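Local atomic coordinates of aminofutalosine deaminase (Helicobacter pylori, PDB entry 7LKK), a protein that catalyses the metal-dependent hydrolytic deamination of aminofutalosine in the menaquinone pathway, as a member of the amidohydrolase family. Residues A[21-26]-A[394-399]; A[337-342]-A[407-412]. All blocks are in the same frame, centred on the assembly; numbering follows the deposited sequence.

Contact 1 (A[21-26]-A[394-399]); sequences ASLVFL and EKFTKE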
loop_
_atom_site.group_PDB
_atom_site.type_symbol
_atom_site.label_atom_id
_atom_site.label_comp_id
_atom_site.label_asym_id
_atom_site.label_seq_id
_atom_site.Cartn_x
_atom_site.Cartn_y
_atom_site.Cartn_z
ATOM N N ALA A 21 -23.940 -10.605 -12.297
ATOM C CA ALA A 21 -23.541 -9.336 -11.706
ATOM C C ALA A 21 -23.413 -8.298 -12.810
ATOM O O ALA A 21 -23.319 -8.633 -13.994
ATOM C CB ALA A 21 -22.226 -9.464 -10.924
ATOM N N SER A 22 -23.405 -7.025 -12.400
ATOM C CA SER A 22 -23.283 -5.935 -13.362
ATOM C C SER A 22 -21.984 -6.026 -14.148
ATOM O O SER A 22 -21.931 -5.618 -15.313
ATOM C CB SER A 22 -23.368 -4.586 -12.644
ATOM O OG SER A 22 -24.565 -4.479 -11.896
ATOM N N LEU A 23 -20.929 -6.544 -13.526
ATOM C CA LEU A 23 -19.635 -6.718 -14.167
ATOM C C LEU A 23 -19.134 -8.119 -13.862
ATOM O O LEU A 23 -19.218 -8.573 -12.716
ATOM C CB LEU A 23 -18.628 -5.671 -13.678
ATOM C CG LEU A 23 -18.949 -4.217 -14.031
ATOM C CD1 LEU A 23 -18.202 -3.264 -13.107
ATOM C CD2 LEU A 23 -18.608 -3.935 -15.485
ATOM N N VAL A 24 -18.630 -8.802 -14.884
ATOM C CA VAL A 24 -18.054 -10.133 -14.745
ATOM C C VAL A 24 -16.647 -10.103 -15.320
ATOM O O VAL A 24 -16.453 -9.701 -16.472
ATOM C CB VAL A 24 -18.905 -11.206 -15.451
ATOM C CG1 VAL A 24 -18.236 -12.570 -15.343
ATOM C CG2 VAL A 24 -20.305 -11.246 -14.862
ATOM N N PHE A 25 -15.669 -10.516 -14.517
ATOM C CA PHE A 25 -14.283 -10.627 -14.956
ATOM C C PHE A 25 -14.029 -12.085 -15.320
ATOM O O PHE A 25 -14.022 -12.956 -14.444
ATOM C CB PHE A 25 -13.314 -10.165 -13.866
ATOM C CG PHE A 25 -13.452 -8.713 -13.492
ATOM C CD1 PHE A 25 -14.181 -7.834 -14.280
ATOM C CD2 PHE A 25 -12.836 -8.225 -12.349
ATOM C CE1 PHE A 25 -14.300 -6.504 -13.926
ATOM C CE2 PHE A 25 -12.951 -6.897 -11.994
ATOM C CZ PHE A 25 -13.683 -6.035 -12.783
ATOM N N LEU A 26 -13.825 -12.353 -16.613
ATOM C CA LEU A 26 -13.578 -13.726 -17.044
ATOM C C LEU A 26 -12.197 -14.210 -16.625
ATOM O O LEU A 26 -12.010 -15.408 -16.382
ATOM C CB LEU A 26 -13.728 -13.841 -18.560
ATOM C CG LEU A 26 -15.129 -13.702 -19.150
ATOM C CD1 LEU A 26 -15.136 -14.224 -20.576
ATOM C CD2 LEU A 26 -16.150 -14.443 -18.302
ATOM N N GLU A 394 -21.535 1.633 -6.564
ATOM C CA GLU A 394 -21.673 2.215 -7.889
ATOM C C GLU A 394 -21.254 1.178 -8.921
ATOM O O GLU A 394 -20.643 0.159 -8.592
ATOM C CB GLU A 394 -20.841 3.494 -8.031
ATOM N N LYS A 395 -21.598 1.445 -10.176
ATOM C CA LYS A 395 -21.214 0.593 -11.292
ATOM C C LYS A 395 -20.009 1.217 -11.985
ATOM O O LYS A 395 -20.071 2.372 -12.421
ATOM C CB LYS A 395 -22.374 0.416 -12.274
ATOM C CG LYS A 395 -22.147 -0.664 -13.323
ATOM C CD LYS A 395 -23.244 -0.656 -14.384
ATOM C CE LYS A 395 -24.625 -0.820 -13.765
ATOM N NZ LYS A 395 -25.687 -0.966 -14.802
ATOM N N PHE A 396 -18.918 0.462 -12.076
ATOM C CA PHE A 396 -17.716 0.966 -12.719
ATOM C C PHE A 396 -17.885 0.963 -14.233
ATOM O O PHE A 396 -18.598 0.128 -14.799
ATOM C CB PHE A 396 -16.495 0.121 -12.342
ATOM C CG PHE A 396 -16.344 -0.122 -10.865
ATOM C CD1 PHE A 396 -16.619 0.877 -9.945
ATOM C CD2 PHE A 396 -15.913 -1.355 -10.397
ATOM C CE1 PHE A 396 -16.474 0.650 -8.587
ATOM C CE2 PHE A 396 -15.768 -1.590 -9.042
ATOM C CZ PHE A 396 -16.045 -0.586 -8.135
ATOM N N THR A 397 -17.229 1.916 -14.891
ATOM C CA THR A 397 -17.137 1.863 -16.341
ATOM C C THR A 397 -16.330 0.636 -16.759
ATOM O O THR A 397 -15.521 0.100 -15.996
ATOM C CB THR A 397 -16.504 3.138 -16.901
ATOM O OG1 THR A 397 -15.115 3.182 -16.557
ATOM C CG2 THR A 397 -17.202 4.368 -16.343
ATOM N N LYS A 398 -16.576 0.183 -17.990
ATOM C CA LYS A 398 -15.919 -1.020 -18.495
ATOM C C LYS A 398 -14.400 -0.906 -18.426
ATOM O O LYS A 398 -13.717 -1.837 -17.981
ATOM C CB LYS A 398 -16.372 -1.285 -19.931
ATOM C CG LYS A 398 -16.335 -2.740 -20.351
ATOM C CD LYS A 398 -16.772 -2.879 -21.801
ATOM C CE LYS A 398 -17.001 -4.330 -22.180
ATOM N NZ LYS A 398 -17.564 -4.457 -23.552
ATOM N N GLU A 399 -13.849 0.230 -18.856
ATOM C CA GLU A 399 -12.400 0.370 -18.916
ATOM C C GLU A 399 -11.774 0.643 -17.552
ATOM O O GLU A 399 -10.567 0.435 -17.387
ATOM C CB GLU A 399 -12.012 1.466 -19.909
ATOM C CG GLU A 399 -12.358 2.875 -19.479
ATOM C CD GLU A 399 -11.297 3.874 -19.895
ATOM O OE1 GLU A 399 -10.733 3.716 -21.000
ATOM O OE2 GLU A 399 -11.022 4.813 -19.117
HETATM O O HOH W 1 -26.420 -3.645 -13.948
#

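Contact 2 (A[337-342]-A[407-412]); sequences SLLDEL and LHAKEV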
loop_
_atom_site.group_PDB
_atom_site.type_symbol
_atom_site.label_atom_id
_atom_site.label_comp_id
_atom_site.label_asym_id
_atom_site.label_seq_id
_atom_site.Cartn_x
_atom_site.Cartn_y
_atom_site.Cartn_z
ATOM N N SER A 337 -4.531 -10.568 3.425
ATOM C CA SER A 337 -5.516 -10.261 2.399
ATOM C C SER A 337 -4.817 -10.133 1.052
ATOM O O SER A 337 -3.924 -9.295 0.891
ATOM C CB SER A 337 -6.255 -8.973 2.744
ATOM O OG SER A 337 -6.912 -8.444 1.604
ATOM N N LEU A 338 -5.208 -10.969 0.086
ATOM C CA LEU A 338 -4.616 -10.857 -1.242
ATOM C C LEU A 338 -4.971 -9.528 -1.892
ATOM O O LEU A 338 -4.193 -9.002 -2.695
ATOM C CB LEU A 338 -5.054 -12.024 -2.129
ATOM C CG LEU A 338 -4.268 -12.172 -3.439
ATOM C CD1 LEU A 338 -2.775 -12.282 -3.171
ATOM C CD2 LEU A 338 -4.753 -13.365 -4.245
ATOM N N LEU A 339 -6.129 -8.961 -1.546
ATOM C CA LEU A 339 -6.500 -7.651 -2.075
ATOM C C LEU A 339 -5.547 -6.567 -1.583
ATOM O O LEU A 339 -5.178 -5.666 -2.347
ATOM C CB LEU A 339 -7.941 -7.324 -1.689
ATOM C CG LEU A 339 -9.006 -8.197 -2.361
ATOM C CD1 LEU A 339 -10.346 -8.063 -1.657
ATOM C CD2 LEU A 339 -9.135 -7.843 -3.831
ATOM N N ASP A 340 -5.138 -6.637 -0.314
ATOM C CA ASP A 340 -4.112 -5.727 0.184
ATOM C C ASP A 340 -2.806 -5.910 -0.577
ATOM O O ASP A 340 -2.138 -4.929 -0.926
ATOM C CB ASP A 340 -3.887 -5.946 1.681
ATOM C CG ASP A 340 -5.035 -5.434 2.532
ATOM O OD1 ASP A 340 -5.945 -4.783 1.984
ATOM O OD2 ASP A 340 -5.023 -5.686 3.756
ATOM N N GLU A 341 -2.432 -7.164 -0.849
ATOM C CA GLU A 341 -1.201 -7.434 -1.585
ATOM C C GLU A 341 -1.272 -6.882 -3.001
ATOM O O GLU A 341 -0.273 -6.377 -3.530
ATOM C CB GLU A 341 -0.929 -8.939 -1.616
ATOM C CG GLU A 341 0.503 -9.306 -1.967
ATOM C CD GLU A 341 1.484 -8.910 -0.884
ATOM O OE1 GLU A 341 1.075 -8.835 0.294
ATOM O OE2 GLU A 341 2.666 -8.670 -1.209
ATOM N N LEU A 342 -2.443 -6.973 -3.635
ATOM C CA LEU A 342 -2.589 -6.465 -4.994
ATOM C C LEU A 342 -2.473 -4.946 -5.035
ATOM O O LEU A 342 -1.890 -4.390 -5.972
ATOM C CB LEU A 342 -3.921 -6.926 -5.584
ATOM C CG LEU A 342 -4.022 -8.441 -5.793
ATOM C CD1 LEU A 342 -5.412 -8.841 -6.275
ATOM C CD2 LEU A 342 -2.946 -8.921 -6.759
ATOM N N LEU A 407 -8.927 -1.336 -6.313
ATOM C CA LEU A 407 -8.778 -0.250 -5.352
ATOM C C LEU A 407 -9.790 -0.354 -4.217
ATOM O O LEU A 407 -9.468 -0.033 -3.067
ATOM C CB LEU A 407 -8.912 1.100 -6.059
ATOM C CG LEU A 407 -7.772 1.496 -6.998
ATOM C CD1 LEU A 407 -8.078 2.827 -7.672
ATOM C CD2 LEU A 407 -6.451 1.565 -6.249
ATOM N N HIS A 408 -11.013 -0.801 -4.511
ATOM C CA HIS A 408 -12.096 -0.724 -3.543
ATOM C C HIS A 408 -12.510 -2.060 -2.940
ATOM O O HIS A 408 -13.186 -2.060 -1.907
ATOM C CB HIS A 408 -13.324 -0.055 -4.182
ATOM C CG HIS A 408 -13.057 1.331 -4.680
ATOM N ND1 HIS A 408 -12.718 2.370 -3.841
ATOM C CD2 HIS A 408 -13.063 1.847 -5.933
ATOM C CE1 HIS A 408 -12.533 3.468 -4.554
ATOM N NE2 HIS A 408 -12.737 3.177 -5.826
ATOM N N ALA A 409 -12.126 -3.187 -3.538
ATOM C CA ALA A 409 -12.521 -4.485 -2.998
ATOM C C ALA A 409 -11.806 -4.749 -1.676
ATOM O O ALA A 409 -10.575 -4.709 -1.606
ATOM C CB ALA A 409 -12.215 -5.599 -3.995
ATOM N N LYS A 410 -12.581 -5.013 -0.627
ATOM C CA LYS A 410 -12.030 -5.324 0.685
ATOM C C LYS A 410 -12.495 -6.675 1.204
ATOM O O LYS A 410 -11.661 -7.519 1.553
ATOM C CB LYS A 410 -12.378 -4.207 1.683
ATOM C CG LYS A 410 -11.315 -3.118 1.743
ATOM C CD LYS A 410 -11.914 -1.723 1.691
ATOM C CE LYS A 410 -12.582 -1.351 3.001
ATOM N NZ LYS A 410 -13.126 0.035 2.965
ATOM N N GLU A 411 -13.806 -6.912 1.264
ATOM C CA GLU A 411 -14.348 -8.174 1.749
ATOM C C GLU A 411 -15.339 -8.723 0.735
ATOM O O GLU A 411 -16.120 -7.970 0.146
ATOM C CB GLU A 411 -15.035 -8.005 3.111
ATOM C CG GLU A 411 -15.619 -9.295 3.672
ATOM C CD GLU A 411 -15.804 -9.250 5.178
ATOM O OE1 GLU A 411 -14.960 -8.634 5.863
ATOM O OE2 GLU A 411 -16.791 -9.832 5.676
ATOM N N VAL A 412 -15.307 -10.041 0.539
ATOM C CA VAL A 412 -16.181 -10.668 -0.442
ATOM C C VAL A 412 -17.609 -10.720 0.093
ATOM O O VAL A 412 -17.847 -10.856 1.302
ATOM C CB VAL A 412 -15.656 -12.069 -0.812
ATOM C CG1 VAL A 412 -16.035 -13.102 0.245
ATOM C CG2 VAL A 412 -16.153 -12.481 -2.186
HETATM O O HOH W 2 -8.693 -6.867 1.941
#

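Contact 1 (A[21-26]-A[394-399])
Strand 23-25, in the small beta domain beside the catalytic barrel, meets the loop between strand 387-391 and helix 401-408 mainly through Leu-23 and Phe-396. Leu-23 brings the end of one branch, CD1, against the base of the aromatic side chain, 3.9 Å from Phe-396 CB. The two side chains cross at about a right angle, and Leu-23 CD1 approaches the ring obliquely, lying 4.0 Å from Phe-396 CD2. The same methyl, Leu-23 CD1, rests 3.8 Å from Phe-396 O, a packing contact with a backbone carbonyl. With CG anti to its carbonyl carbon (chi1 -65°), Leu-23 extends a branched apolar end toward the loop and also reaches Ala-401 and Val-33.

Such a domain, built from both ends of the chain, is found in many amidohydrolases, and here residues 21-26 come from the N-terminal part and 394-399 from the C-terminal part. An aromatic residue suits position 396 because its ring also meets Phe-392 and packs on Ala-89 of the second subunit. The backbone nitrogen of Phe-396 is buried without a partner in the model.

At the exposed border, Lys-395 passes its methylenes alongside Ser-22, with CE 4.1 Å from Ser-22 CB. A bend at chi3 (-57°) helps bring the ammonium to a water, which accepts from Lys-395 NZ at 2.9 Å and lies 2.9 Å from Ser-22 OG. The small serine hydroxyl is also hydrogen-bonded to Asn-68 N.

Contact 2 (A[337-342]-A[407-412])
Two backbone carbonyls of the loop meet Leu-339: its CD1 lies 3.4 Å from Ala-409 O and 3.5 Å from Lys-410 O. Both branches reach the alanine methyl, Leu-339 CD2 lying 3.8 Å from Ala-409 CB. Just before these carbonyls, the His-408 ring has Leu-407 CB over the centre of one face. The Asp-340 carboxylate uses both oxygens, OD1 in a salt bridge with Arg-343 and OD2 in a hydrogen bond with Ser-335.

Here the first turn of barrel helix 338-348 meets the chain as it leaves helix 401-408, Ala-409 being the first residue to abandon helical geometry. A forked leucine suits this place, since its two methyls straddle the alanine methyl and one reaches both carbonyls, while it packs on Phe-75 and Phe-390; the small Ala-409 lets the chain come close. Ala-409 O also accepts from Arg-343 NH1, so its polarity is met.

Ser-337 is the N-cap: its OG accepts from Asp-340 N at 3.2 Å, nearly straight at 164°, and is also hydrogen-bonded to Ser-128 OG. A water donates to Lys-410 O at 3.1 Å and weakly to Asp-340 OD1, at most a loose link between helix start and loop. Lys-410 starts its side chain away from the helix, and its backbone oxygen makes the contact.

How the contacts relate
From the N terminus, residues 21-26 come first, in the small beta domain, and contact 1 closes a loop of more than 360 residues when the chain returns at 394-399. In between, it first completes more strands of that domain and then runs through the barrel, where 337-342 starts helix 338-348. That segment waits 64 residues for its partner, 407-412, which follows the second half of contact 1 after most of helix 401-408. The two loops therefore cross rather than nest. Helix 401-408 is the bridge between them: contact 1 holds the loop leading into it to the beta domain, and contact 2 sets its exit against the barrel. Their centres lie about 16 Å apart.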